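SsfX3 (Streptomyces sp. SF2575, PDB 3SKV) catalyses transfer of a salicylyl group in a tetracycline biosynthetic pathway, probably through its GDSL/SGNH-type domain, which follows a jelly-roll N-terminal domain. Local coordinates at residues His88-Ser93 and Ala150-Val155; Asp92-Ala97 and Arg171-Ala176; Val264-Asn269 and Glu313-Val318; Ser255-Gly260 and Pro306-Tyr311; Ala47-Asp52 and Ala62-Ala67. The protein carries 1 engineered substitution. All coordinates share one frame; numbering follows the deposited sequence.

Overall arrangement
The five contacts divide between the two halves of the molecule. Contacts 1 and 2 lie in the beta-rich N-terminal part, share Asp92 and Ser93, and touch each other through Val155 and Leu96; both combine strand pairing with polar side-chain bonds, contact 1 being partly buried and contact 2 buried. Contacts 3 and 4 lie on the far side of the chain's centre, the centre of contact 4 lying about 48 Å from that of contact 1. They share helix 308-324, meet where Phe266 touches Tyr311, and are buried, largely apolar and without hydrogen bonds between their segments. Contact 5 is a surface contact, in which one serine bond accompanies packing on a histidine.

Contact 1. Residues His88-Ser93 and Ala150-Val155; sequences HLRTDS and AGDKLV. Engineered in segment 88-93: His88 (natural residue Cys).
His88, engineered in place of the natural cysteine, meets the partner strand through its ring: ND1 lies 4.0 Å from Leu154 CD1, obliquely to the ring, while the polar partner of that nitrogen is Asp181. Leu89 forms a hydrogen-bonded pair with Val155, Val155 N reaching Leu89 O at 2.8 Å and Leu89 N reaching Val155 O at 3.1 Å. Their side chains lie side by side, Leu89 CD1 against Val155 CB, in a buried place that suits aliphatic groups; Leu42 and Leu178 also touch Leu89. The strands run at 150° to each other, as antiparallel neighbours in a curled sheet of the jelly-roll N-terminal domain. Arg90 points to the other face, opposite Leu154 in a non-hydrogen-bonded pair. A bend at chi3 (58°) carries its guanidinium across the neighbouring strand, one face above the peptide joining Lys153 to Leu154. There Arg90 NH2 makes a salt bridge of 2.8 Å to Asp152 OD2, nearly straight at 167°. The oxygen lies in the guanidinium plane but is approached from above its own carboxylate plane; Arg90 NE adds a weak second bond. Thr91 N donates to Lys153 O at 3.1 Å, its methyl CG2 packs on Val155 CG2, and its hydroxyl bonds to Thr177. Beyond it, a water joins Asp92 O to Gly151 N. Finally, Ser93 O accepts from Lys153 NZ at 2.7 Å, the donor standing above the carbonyl plane. The long lysine chain lets this buried ammonium bind the carbonyls of Gly151 and Pro149 as well.

Contact 2. Residues Asp92-Ala97 and Arg171-Ala176; sequences DSPWLA and RLEAGA
Ala97 and Arg171 form an antiparallel hydrogen-bonded pair, Arg171 N donating to Ala97 O at 2.7 Å and Ala97 N to Arg171 O at 2.9 Å. Leu96 CA sends a C-H toward the same Arg171 O. Past the strand ends regular pairing stops, although the two chains stay close as far as Ser93 and Ala176; 171-176 closes a type II turn from Glu173 to Ala176, whose third residue, Gly175, takes a positive phi easily. Here the side chains take over. Ser93 OG accepts from Glu173 N at 3.0 Å, an essentially straight bond, and donates to Trp95 O, so one small hydroxyl ties both loops. Trp95 has chi1 at 64°, which swings its indole over the other chain; one face lies on the peptide between Leu172 and Glu173. In the ring plane, Trp95 NE1 bonds to Glu173 OE1 at 3.0 Å, meeting the oxygen from above a carboxylate turned 88° to the ring. Arg171 passes its guanidinium over Ala97 CB, 3.5 Å from NH1, and pairs with Glu142; a small alanine leaves room for it. Leu96 and Leu172 meet on the other face, near Val155. The contact thus joins the two central strands of a four-stranded antiparallel sheet in the jelly-roll part of the protein.

Contact 3. Residues Val264-Asn269 and Glu313-Val318; sequences VDFPAN and EQVVKV
Phe266 lays the edge of its ring along the second turn of helix 308-324, overlapping Gln314 CB and a methyl of Val315. CD2 of Phe266 is 3.7 Å from Gln314 CB, and CE2 of Phe266 lies 3.8 Å from Val315 CG2, which sits in the ring plane. Its chi1 of -168° extends the phenyl group straight toward that helix, where a broad, flat, apolar group suits a buried position. Tyr311 meets the ring edge-to-face, and Leu232 touches it too. Gln314 slides past Phe266 in the opposite direction. Because its chain folds at chi2 (-74°), the amide comes back toward Pro267, whose CG lies over the amide face, 3.3 Å from Gln314 NE2; the amide plane is within 18° of the phenyl plane. Pro267 suits the first turn of helix 266-278, where its lack of an N-H costs little. Further along, its CB packs at 4.0 Å on Val318 CG2, and that valine continues onto Leu270 and Val271. The two helices belong to the GDSL/SGNH domain. With no hydrogen bond between the segments, their association here rests on shape and on burial of apolar surface, the glutamine contributing mainly its aliphatic part and a face of its amide.

Contact 4. Residues Ser255-Gly260 and Pro306-Tyr311; sequences SNFMDG and PTVADY
Phe257 meets the start of helix 308-324 with a face and an edge of its ring and with its CB. Over the face stands the CG2 methyl of Val308, 3.8 Å from the ring centroid and 22° off the normal, a CH-pi contact in which the two side chains cross at about a right angle. At the edge, in the ring plane, the carbonyl of Pro306 approaches the C-H groups, with its O 3.2 Å from Phe257 CE1; the positive rim of an aromatic ring suits such a neighbour. Phe257 CB itself rests 3.7 Å from Tyr311 CE1. A chi1 of 165° sends the phenyl out toward the helix, and Lys305 adds a cation-pi contact. Asn256 joins Phe257 against the tyrosine: both CB atoms approach the Tyr311 ring obliquely, Asn256 CB lying 3.8 Å from Tyr311 CE2. Phe263 meets the same tyrosine edge-to-face, extending the aromatic cluster. The helix start that carries these groups is fixed by a capping box: Thr307 N donates to Asp310 OD2 at 3.1 Å, and Asp310 N returns a weak bond to Thr307 OG1. Ser255, near the start of helix 254-257, touches Ser194 of the Gly-Asp-Ser signature, which places the contact beside the probable active-site region of the GDSL/SGNH fold.

Contact 5. Residues Ala47-Asp52 and Ala62-Ala67; sequences AVSLQD and APHEDA
Val48 and Ser49 form a classic beta bulge opposite Trp60, at the open end of the hairpin of strands 49-53 and 56-60, and both direct their side chains at the chain that leaves this hairpin, 62-67. Val48 leans on the backbone there: its CB lies 3.6 Å from Ala62 N, and its CG1 is 4.2 Å from Pro63 CD. A branched aliphatic residue suits this place, because Val48 and Pro63 also rest on Leu239 of helix 234-242, which belongs to the GDSL/SGNH domain. Ser49 is the polar link. Its hydroxyl donates to Ala62 O at 3.0 Å, the donor tilted 28° from the carbonyl plane, and the same OG sits at the edge of the His64 ring, in its plane, 3.2 Å from His64 CD2. A small side chain with chi1 near 60° can serve both neighbours at once. Gln51 covers a face of that imidazole: its CB stands 3.9 Å from the ring centroid, almost on the normal, and its extended chain runs on past His64 ND1. The amide is turned steeply to the ring, and its OE1 makes a weak bond to Trp60. Glu65 OE1 lies above the opposite face, toward the rim, so that the flat histidine is held between an aliphatic carbon and a carboxylate oxygen; that charge may polarise the ring. Trp60 also meets His64, with the ring planes at about 45°. The short 3-10 turn at 64-65 leads on into helix 67-70, so the arrangement is that of a bulged beta hairpin whose exit segment runs alongside the start of its first strand.

Contact 1. Residues His88-Ser93 and Ala150-Val155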
# COMPACT_ATOMS: atom_id res chain seq x y z
N HIS A 88 11.32 -4.75 -9.73
CA HIS A 88 12.68 -5.13 -9.35
C HIS A 88 13.38 -5.79 -10.52
O HIS A 88 12.77 -6.57 -11.27
CB HIS A 88 12.67 -6.14 -8.20
CG HIS A 88 12.30 -5.61 -6.85
ND1 HIS A 88 12.79 -6.18 -5.71
CD2 HIS A 88 11.43 -4.63 -6.51
CE1 HIS A 88 12.25 -5.51 -4.70
NE2 HIS A 88 11.41 -4.58 -5.13
N LEU A 89 14.67 -5.49 -10.66
CA LEU A 89 15.56 -6.08 -11.66
C LEU A 89 16.99 -5.90 -11.21
O LEU A 89 17.31 -4.89 -10.59
CB LEU A 89 15.36 -5.53 -13.11
CG LEU A 89 15.50 -4.03 -13.31
CD1 LEU A 89 16.86 -3.69 -13.82
CD2 LEU A 89 14.50 -3.52 -14.31
N ARG A 90 17.84 -6.86 -11.53
CA ARG A 90 19.26 -6.74 -11.26
C ARG A 90 19.91 -6.41 -12.60
O ARG A 90 19.60 -7.05 -13.62
CB ARG A 90 19.84 -8.02 -10.65
CG ARG A 90 19.28 -8.33 -9.25
CD ARG A 90 20.14 -9.38 -8.55
NE ARG A 90 21.53 -8.94 -8.44
CZ ARG A 90 21.99 -8.16 -7.46
NH1 ARG A 90 21.19 -7.80 -6.46
NH2 ARG A 90 23.25 -7.77 -7.46
N THR A 91 20.77 -5.38 -12.62
CA THR A 91 21.48 -4.94 -13.83
C THR A 91 22.79 -4.24 -13.51
O THR A 91 22.93 -3.63 -12.45
CB THR A 91 20.57 -4.06 -14.74
OG1 THR A 91 21.16 -4.00 -16.04
CG2 THR A 91 20.35 -2.62 -14.19
N ASP A 92 23.73 -4.30 -14.47
CA ASP A 92 24.97 -3.58 -14.34
C ASP A 92 24.90 -2.24 -15.12
O ASP A 92 25.85 -1.47 -15.11
CB ASP A 92 26.16 -4.44 -14.76
CG ASP A 92 26.26 -4.89 -16.21
OD1 ASP A 92 25.31 -4.63 -16.98
OD2 ASP A 92 27.25 -5.57 -16.55
N SER A 93 23.79 -2.00 -15.83
CA SER A 93 23.57 -0.82 -16.67
C SER A 93 23.70 0.51 -15.86
O SER A 93 23.12 0.64 -14.79
CB SER A 93 22.19 -0.92 -17.33
OG SER A 93 21.88 0.16 -18.19
N ALA A 150 27.74 2.04 -11.50
CA ALA A 150 28.18 1.00 -12.42
C ALA A 150 28.27 -0.30 -11.63
O ALA A 150 28.37 -0.28 -10.39
CB ALA A 150 29.55 1.38 -12.99
N GLY A 151 28.21 -1.42 -12.33
CA GLY A 151 28.31 -2.71 -11.67
C GLY A 151 26.96 -3.29 -11.32
O GLY A 151 25.95 -2.58 -11.33
N ASP A 152 26.95 -4.60 -11.01
CA ASP A 152 25.73 -5.31 -10.64
C ASP A 152 25.10 -4.70 -9.40
O ASP A 152 25.79 -4.39 -8.43
CB ASP A 152 25.97 -6.82 -10.47
CG ASP A 152 24.68 -7.65 -10.47
OD1 ASP A 152 23.75 -7.35 -11.29
OD2 ASP A 152 24.61 -8.64 -9.69
N LYS A 153 23.78 -4.51 -9.45
CA LYS A 153 23.01 -3.89 -8.37
C LYS A 153 21.54 -4.23 -8.51
O LYS A 153 21.06 -4.49 -9.62
CB LYS A 153 23.19 -2.35 -8.40
CG LYS A 153 22.54 -1.68 -9.61
CD LYS A 153 23.31 -0.48 -10.10
CE LYS A 153 22.87 -0.12 -11.49
NZ LYS A 153 23.91 -0.47 -12.50
N LEU A 154 20.81 -4.17 -7.39
CA LEU A 154 19.37 -4.36 -7.42
C LEU A 154 18.71 -3.00 -7.67
O LEU A 154 18.95 -2.04 -6.93
CB LEU A 154 18.86 -5.02 -6.13
CG LEU A 154 17.33 -5.06 -5.91
CD1 LEU A 154 16.58 -5.83 -7.03
CD2 LEU A 154 16.98 -5.61 -4.54
N VAL A 155 17.89 -2.92 -8.71
CA VAL A 155 17.14 -1.71 -9.06
C VAL A 155 15.67 -1.88 -8.70
O VAL A 155 15.04 -2.83 -9.17
CB VAL A 155 17.31 -1.34 -10.54
CG1 VAL A 155 16.61 -0.01 -10.84
CG2 VAL A 155 18.79 -1.26 -10.92
O HOH W 1 28.31 -0.99 -15.08

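Contact 2. Residues Asp92-Ala97 and Arg171-Ala176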
# COMPACT_ATOMS: atom_id res chain seq x y z
N ASP A 92 23.73 -4.30 -14.47
CA ASP A 92 24.97 -3.58 -14.34
C ASP A 92 24.90 -2.24 -15.12
O ASP A 92 25.85 -1.47 -15.11
CB ASP A 92 26.16 -4.44 -14.76
CG ASP A 92 26.26 -4.89 -16.21
OD1 ASP A 92 25.31 -4.63 -16.98
OD2 ASP A 92 27.25 -5.57 -16.55
N SER A 93 23.79 -2.00 -15.83
CA SER A 93 23.57 -0.82 -16.67
C SER A 93 23.70 0.51 -15.86
O SER A 93 23.12 0.64 -14.79
CB SER A 93 22.19 -0.92 -17.33
OG SER A 93 21.88 0.16 -18.19
N PRO A 94 24.50 1.49 -16.35
CA PRO A 94 24.61 2.77 -15.62
C PRO A 94 23.37 3.66 -15.81
O PRO A 94 23.26 4.71 -15.19
CB PRO A 94 25.88 3.38 -16.20
CG PRO A 94 25.90 2.90 -17.61
CD PRO A 94 25.30 1.51 -17.60
N TRP A 95 22.43 3.25 -16.69
CA TRP A 95 21.21 4.01 -16.96
C TRP A 95 20.00 3.12 -17.23
O TRP A 95 20.15 1.94 -17.57
CB TRP A 95 21.40 5.03 -18.10
CG TRP A 95 21.70 4.44 -19.44
CD1 TRP A 95 22.93 4.16 -19.95
CD2 TRP A 95 20.75 4.04 -20.44
NE1 TRP A 95 22.81 3.62 -21.21
CE2 TRP A 95 21.48 3.53 -21.54
CE3 TRP A 95 19.34 4.04 -20.51
CZ2 TRP A 95 20.86 3.06 -22.70
CZ3 TRP A 95 18.72 3.59 -21.66
CH2 TRP A 95 19.47 3.10 -22.74
N LEU A 96 18.80 3.68 -17.11
CA LEU A 96 17.58 2.99 -17.45
C LEU A 96 16.57 3.92 -18.03
O LEU A 96 16.50 5.11 -17.69
CB LEU A 96 16.99 2.09 -16.33
CG LEU A 96 16.25 2.66 -15.12
CD1 LEU A 96 14.85 3.23 -15.48
CD2 LEU A 96 16.01 1.58 -14.13
N ALA A 97 15.73 3.37 -18.88
CA ALA A 97 14.65 4.14 -19.51
C ALA A 97 13.39 3.32 -19.46
O ALA A 97 13.45 2.10 -19.62
CB ALA A 97 15.02 4.51 -20.94
N ARG A 171 14.43 0.06 -21.12
CA ARG A 171 15.64 0.09 -21.92
C ARG A 171 16.85 0.22 -21.01
O ARG A 171 16.79 0.88 -19.98
CB ARG A 171 15.61 1.21 -22.96
CG ARG A 171 14.91 0.82 -24.24
CD ARG A 171 14.60 2.02 -25.12
NE ARG A 171 15.76 2.90 -25.26
CZ ARG A 171 15.77 4.17 -24.90
NH1 ARG A 171 14.67 4.75 -24.45
NH2 ARG A 171 16.87 4.90 -25.04
N LEU A 172 17.94 -0.44 -21.40
CA LEU A 172 19.20 -0.46 -20.67
C LEU A 172 20.34 -0.32 -21.67
O LEU A 172 20.10 -0.42 -22.90
CB LEU A 172 19.38 -1.78 -19.87
CG LEU A 172 18.23 -2.20 -18.94
CD1 LEU A 172 18.38 -3.64 -18.51
CD2 LEU A 172 18.12 -1.28 -17.74
N GLU A 173 21.58 -0.10 -21.16
CA GLU A 173 22.78 0.03 -21.96
C GLU A 173 22.97 -1.25 -22.78
O GLU A 173 22.61 -2.33 -22.31
CB GLU A 173 23.99 0.29 -21.04
CG GLU A 173 25.30 0.60 -21.75
CD GLU A 173 25.49 2.05 -22.14
OE1 GLU A 173 24.81 2.52 -23.08
OE2 GLU A 173 26.32 2.73 -21.49
N ALA A 174 23.52 -1.12 -24.00
CA ALA A 174 23.82 -2.29 -24.83
C ALA A 174 24.84 -3.18 -24.10
O ALA A 174 25.78 -2.67 -23.47
CB ALA A 174 24.42 -1.82 -26.15
N GLY A 175 24.65 -4.49 -24.17
CA GLY A 175 25.55 -5.42 -23.49
C GLY A 175 25.39 -5.49 -21.98
O GLY A 175 26.13 -6.22 -21.32
N ALA A 176 24.41 -4.75 -21.41
CA ALA A 176 24.17 -4.80 -19.97
C ALA A 176 23.51 -6.15 -19.59
O ALA A 176 22.71 -6.70 -20.37
CB ALA A 176 23.26 -3.65 -19.54

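Contact 3. Residues Val264-Asn269 and Glu313-Val318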
# COMPACT_ATOMS: atom_id res chain seq x y z
N VAL A 264 -23.81 -2.73 13.84
CA VAL A 264 -24.44 -3.98 14.29
C VAL A 264 -23.73 -5.21 13.70
O VAL A 264 -23.42 -6.15 14.43
CB VAL A 264 -25.99 -3.99 14.06
CG1 VAL A 264 -26.62 -5.31 14.49
CG2 VAL A 264 -26.65 -2.83 14.80
N ASP A 265 -23.43 -5.19 12.40
CA ASP A 265 -22.78 -6.30 11.70
C ASP A 265 -21.30 -6.35 11.87
O ASP A 265 -20.71 -7.39 11.58
CB ASP A 265 -23.17 -6.31 10.21
CG ASP A 265 -24.65 -6.56 10.00
OD1 ASP A 265 -25.31 -7.08 10.93
OD2 ASP A 265 -25.14 -6.27 8.89
N PHE A 266 -20.70 -5.26 12.33
CA PHE A 266 -19.26 -5.11 12.49
C PHE A 266 -18.53 -6.30 13.17
O PHE A 266 -17.62 -6.87 12.54
CB PHE A 266 -18.91 -3.75 13.13
CG PHE A 266 -17.45 -3.43 13.05
CD1 PHE A 266 -16.89 -2.94 11.86
CD2 PHE A 266 -16.62 -3.62 14.14
CE1 PHE A 266 -15.52 -2.67 11.78
CE2 PHE A 266 -15.26 -3.32 14.08
CZ PHE A 266 -14.72 -2.84 12.90
N PRO A 267 -18.90 -6.72 14.42
CA PRO A 267 -18.20 -7.86 15.02
C PRO A 267 -18.30 -9.14 14.20
O PRO A 267 -17.29 -9.81 14.04
CB PRO A 267 -18.85 -8.00 16.41
CG PRO A 267 -19.57 -6.75 16.64
CD PRO A 267 -19.96 -6.22 15.31
N ALA A 268 -19.48 -9.45 13.65
CA ALA A 268 -19.69 -10.65 12.81
C ALA A 268 -18.85 -10.57 11.53
O ALA A 268 -18.24 -11.57 11.14
CB ALA A 268 -21.15 -10.81 12.46
N ASN A 269 -18.80 -9.37 10.90
CA ASN A 269 -18.02 -9.18 9.68
C ASN A 269 -16.54 -9.33 9.91
O ASN A 269 -15.85 -9.89 9.06
CB ASN A 269 -18.35 -7.84 9.01
CG ASN A 269 -19.77 -7.71 8.45
OD1 ASN A 269 -20.28 -6.60 8.28
ND2 ASN A 269 -20.43 -8.81 8.13
N GLU A 313 -13.68 -0.40 20.42
CA GLU A 313 -14.02 -1.37 21.46
C GLU A 313 -14.42 -2.76 20.89
O GLU A 313 -14.10 -3.77 21.51
CB GLU A 313 -15.07 -0.80 22.41
CG GLU A 313 -15.00 -1.37 23.82
CD GLU A 313 -16.23 -1.13 24.68
OE1 GLU A 313 -17.03 -0.22 24.36
OE2 GLU A 313 -16.40 -1.86 25.69
N GLN A 314 -15.05 -2.81 19.67
CA GLN A 314 -15.44 -4.06 18.98
C GLN A 314 -14.22 -4.79 18.44
O GLN A 314 -14.17 -6.02 18.55
CB GLN A 314 -16.46 -3.82 17.83
CG GLN A 314 -17.75 -3.14 18.27
CD GLN A 314 -18.69 -4.04 19.03
OE1 GLN A 314 -18.36 -4.63 20.06
NE2 GLN A 314 -19.93 -4.11 18.57
N VAL A 315 -13.21 -4.03 17.90
CA VAL A 315 -11.97 -4.61 17.39
C VAL A 315 -11.32 -5.36 18.56
O VAL A 315 -10.99 -6.55 18.42
CB VAL A 315 -11.02 -3.60 16.66
CG1 VAL A 315 -9.75 -4.29 16.18
CG2 VAL A 315 -11.71 -2.92 15.47
N VAL A 316 -11.29 -4.71 19.75
CA VAL A 316 -10.75 -5.27 20.98
C VAL A 316 -11.51 -6.56 21.35
O VAL A 316 -10.87 -7.56 21.67
CB VAL A 316 -10.80 -4.28 22.19
CG1 VAL A 316 -10.15 -4.89 23.42
CG2 VAL A 316 -10.16 -2.93 21.87
N LYS A 317 -12.85 -6.50 21.38
CA LYS A 317 -13.69 -7.64 21.78
C LYS A 317 -13.51 -8.86 20.90
O LYS A 317 -13.41 -9.96 21.45
CB LYS A 317 -15.17 -7.25 21.92
CG LYS A 317 -15.47 -6.47 23.22
CD LYS A 317 -16.97 -6.22 23.41
CE LYS A 317 -17.25 -5.31 24.59
NZ LYS A 317 -17.14 -6.01 25.90
N VAL A 318 -13.43 -8.66 19.56
CA VAL A 318 -13.25 -9.75 18.59
C VAL A 318 -11.87 -10.41 18.77
O VAL A 318 -11.77 -11.64 18.76
CB VAL A 318 -13.49 -9.25 17.14
CG1 VAL A 318 -12.96 -10.24 16.08
CG2 VAL A 318 -14.95 -8.93 16.91

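Contact 4. Residues Ser255-Gly260 and Pro306-Tyr311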
# COMPACT_ATOMS: atom_id res chain seq x y z
N SER A 255 -13.92 3.95 8.70
CA SER A 255 -14.50 3.90 7.35
C SER A 255 -16.00 3.52 7.40
O SER A 255 -16.80 4.10 6.66
CB SER A 255 -13.73 2.90 6.48
OG SER A 255 -12.33 3.11 6.59
N ASN A 256 -16.38 2.57 8.30
CA ASN A 256 -17.77 2.18 8.48
C ASN A 256 -18.53 3.28 9.20
O ASN A 256 -19.67 3.57 8.85
CB ASN A 256 -17.89 0.84 9.22
CG ASN A 256 -17.65 -0.36 8.35
OD1 ASN A 256 -16.61 -1.01 8.43
ND2 ASN A 256 -18.61 -0.68 7.51
N PHE A 257 -17.88 3.91 10.21
CA PHE A 257 -18.44 5.02 10.99
C PHE A 257 -18.78 6.20 10.06
O PHE A 257 -19.83 6.82 10.22
CB PHE A 257 -17.48 5.47 12.14
CG PHE A 257 -17.80 6.82 12.75
CD1 PHE A 257 -18.82 6.95 13.69
CD2 PHE A 257 -17.16 7.97 12.31
CE1 PHE A 257 -19.17 8.21 14.20
CE2 PHE A 257 -17.50 9.23 12.83
CZ PHE A 257 -18.50 9.34 13.77
N MET A 258 -17.89 6.51 9.09
CA MET A 258 -18.01 7.58 8.11
C MET A 258 -19.30 7.51 7.28
O MET A 258 -19.74 8.54 6.75
CB MET A 258 -16.79 7.58 7.18
CG MET A 258 -15.52 8.06 7.84
SD MET A 258 -14.05 7.80 6.81
CE MET A 258 -14.44 8.85 5.39
N ASP A 259 -19.91 6.30 7.17
CA ASP A 259 -21.16 6.05 6.44
C ASP A 259 -22.34 5.96 7.37
O ASP A 259 -23.47 5.85 6.90
CB ASP A 259 -21.05 4.77 5.58
CG ASP A 259 -20.29 4.95 4.28
OD1 ASP A 259 -20.55 5.95 3.56
OD2 ASP A 259 -19.45 4.08 3.97
N GLY A 260 -22.07 5.98 8.67
CA GLY A 260 -23.04 5.91 9.76
C GLY A 260 -23.79 4.60 9.84
O GLY A 260 -24.73 4.45 10.61
N PRO A 306 -23.59 5.24 17.00
CA PRO A 306 -22.24 4.76 17.37
C PRO A 306 -21.10 5.70 17.00
O PRO A 306 -21.15 6.38 15.97
CB PRO A 306 -22.10 3.43 16.62
CG PRO A 306 -23.49 3.00 16.35
CD PRO A 306 -24.33 4.22 16.23
N THR A 307 -20.08 5.75 17.86
CA THR A 307 -18.91 6.61 17.72
C THR A 307 -17.70 5.78 17.25
O THR A 307 -17.76 4.55 17.23
CB THR A 307 -18.61 7.31 19.07
OG1 THR A 307 -18.17 6.34 20.03
CG2 THR A 307 -19.80 8.07 19.63
N VAL A 308 -16.60 6.48 16.92
CA VAL A 308 -15.32 5.88 16.54
C VAL A 308 -14.82 5.00 17.72
O VAL A 308 -14.38 3.86 17.49
CB VAL A 308 -14.28 6.94 16.13
CG1 VAL A 308 -12.92 6.30 15.86
CG2 VAL A 308 -14.75 7.72 14.89
N ALA A 309 -14.96 5.50 18.96
CA ALA A 309 -14.59 4.78 20.18
C ALA A 309 -15.31 3.43 20.28
O ALA A 309 -14.67 2.43 20.61
CB ALA A 309 -14.90 5.64 21.39
N ASP A 310 -16.62 3.40 19.93
CA ASP A 310 -17.48 2.21 19.91
C ASP A 310 -16.96 1.15 18.95
O ASP A 310 -16.99 -0.04 19.29
CB ASP A 310 -18.95 2.56 19.58
CG ASP A 310 -19.65 3.33 20.69
OD1 ASP A 310 -19.27 3.18 21.86
OD2 ASP A 310 -20.59 4.09 20.38
N TYR A 311 -16.46 1.58 17.77
CA TYR A 311 -15.88 0.67 16.78
C TYR A 311 -14.58 0.08 17.29
O TYR A 311 -14.40 -1.14 17.19
CB TYR A 311 -15.67 1.35 15.43
CG TYR A 311 -16.94 1.44 14.61
CD1 TYR A 311 -17.78 2.53 14.72
CD2 TYR A 311 -17.29 0.43 13.71
CE1 TYR A 311 -18.95 2.63 13.98
CE2 TYR A 311 -18.45 0.52 12.94
CZ TYR A 311 -19.27 1.64 13.07
OH TYR A 311 -20.42 1.77 12.34

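Contact 5. Residues Ala47-Asp52 and Ala62-Ala67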
# COMPACT_ATOMS: atom_id res chain seq x y z
N ALA A 47 2.12 -6.27 -6.48
CA ALA A 47 1.02 -6.39 -7.48
C ALA A 47 0.38 -7.78 -7.37
O ALA A 47 1.08 -8.77 -7.17
CB ALA A 47 1.54 -6.14 -8.89
N VAL A 48 -0.95 -7.85 -7.44
CA VAL A 48 -1.69 -9.11 -7.37
C VAL A 48 -1.78 -9.73 -8.77
O VAL A 48 -1.54 -10.92 -8.93
CB VAL A 48 -3.05 -8.87 -6.70
CG1 VAL A 48 -3.95 -10.10 -6.80
CG2 VAL A 48 -2.86 -8.45 -5.24
N SER A 49 -2.07 -8.92 -9.79
CA SER A 49 -2.07 -9.41 -11.16
C SER A 49 -1.48 -8.38 -12.09
O SER A 49 -1.33 -7.22 -11.69
CB SER A 49 -3.47 -9.83 -11.61
OG SER A 49 -4.36 -8.75 -11.56
N LEU A 50 -1.09 -8.81 -13.31
CA LEU A 50 -0.55 -7.94 -14.34
C LEU A 50 -1.47 -8.01 -15.54
O LEU A 50 -1.74 -9.10 -16.03
CB LEU A 50 0.91 -8.30 -14.71
CG LEU A 50 1.86 -8.51 -13.53
CD1 LEU A 50 3.03 -9.37 -13.92
CD2 LEU A 50 2.31 -7.19 -12.91
N GLN A 51 -2.02 -6.86 -15.96
CA GLN A 51 -2.95 -6.76 -17.09
C GLN A 51 -2.22 -6.33 -18.35
O GLN A 51 -1.61 -5.27 -18.39
CB GLN A 51 -4.10 -5.78 -16.79
CG GLN A 51 -5.12 -5.68 -17.91
CD GLN A 51 -6.16 -4.61 -17.68
OE1 GLN A 51 -5.85 -3.42 -17.53
NE2 GLN A 51 -7.42 -5.01 -17.68
N ASP A 52 -2.40 -7.11 -19.40
CA ASP A 52 -1.83 -6.93 -20.73
C ASP A 52 -2.90 -6.29 -21.59
O ASP A 52 -3.90 -6.92 -21.90
CB ASP A 52 -1.42 -8.34 -21.27
CG ASP A 52 -1.07 -8.50 -22.74
OD1 ASP A 52 -1.89 -8.08 -23.59
OD2 ASP A 52 -0.08 -9.21 -23.04
N ALA A 62 -5.51 -6.26 -7.26
CA ALA A 62 -6.62 -7.21 -7.17
C ALA A 62 -6.65 -8.00 -8.51
O ALA A 62 -6.03 -7.51 -9.46
CB ALA A 62 -7.93 -6.47 -6.97
N PRO A 63 -7.30 -9.20 -8.63
CA PRO A 63 -7.28 -9.93 -9.93
C PRO A 63 -8.07 -9.14 -10.96
O PRO A 63 -9.27 -9.04 -10.80
CB PRO A 63 -7.97 -11.27 -9.60
CG PRO A 63 -7.99 -11.35 -8.13
CD PRO A 63 -8.04 -9.96 -7.60
N HIS A 64 -7.41 -8.54 -11.97
CA HIS A 64 -8.02 -7.65 -12.96
C HIS A 64 -9.25 -8.19 -13.67
O HIS A 64 -10.17 -7.43 -13.95
CB HIS A 64 -6.98 -7.09 -13.95
CG HIS A 64 -6.38 -8.13 -14.85
ND1 HIS A 64 -6.95 -8.42 -16.08
CD2 HIS A 64 -5.30 -8.92 -14.66
CE1 HIS A 64 -6.19 -9.38 -16.60
NE2 HIS A 64 -5.18 -9.71 -15.77
N GLU A 65 -9.25 -9.49 -13.96
CA GLU A 65 -10.35 -10.22 -14.63
C GLU A 65 -11.64 -10.25 -13.77
O GLU A 65 -12.74 -10.31 -14.31
CB GLU A 65 -9.89 -11.64 -15.05
CG GLU A 65 -9.36 -12.52 -13.92
CD GLU A 65 -7.90 -12.35 -13.49
OE1 GLU A 65 -7.57 -11.30 -12.91
OE2 GLU A 65 -7.10 -13.30 -13.70
N ASP A 66 -11.50 -10.14 -12.44
CA ASP A 66 -12.58 -10.17 -11.46
C ASP A 66 -12.82 -8.83 -10.78
O ASP A 66 -13.47 -8.81 -9.75
CB ASP A 66 -12.27 -11.21 -10.36
CG ASP A 66 -12.05 -12.63 -10.82
OD1 ASP A 66 -12.69 -13.04 -11.81
OD2 ASP A 66 -11.29 -13.35 -10.14
N ALA A 67 -12.28 -7.71 -11.33
CA ALA A 67 -12.40 -6.39 -10.70
C ALA A 67 -13.82 -5.98 -10.29
O ALA A 67 -14.03 -5.36 -9.24
CB ALA A 67 -11.78 -5.33 -11.59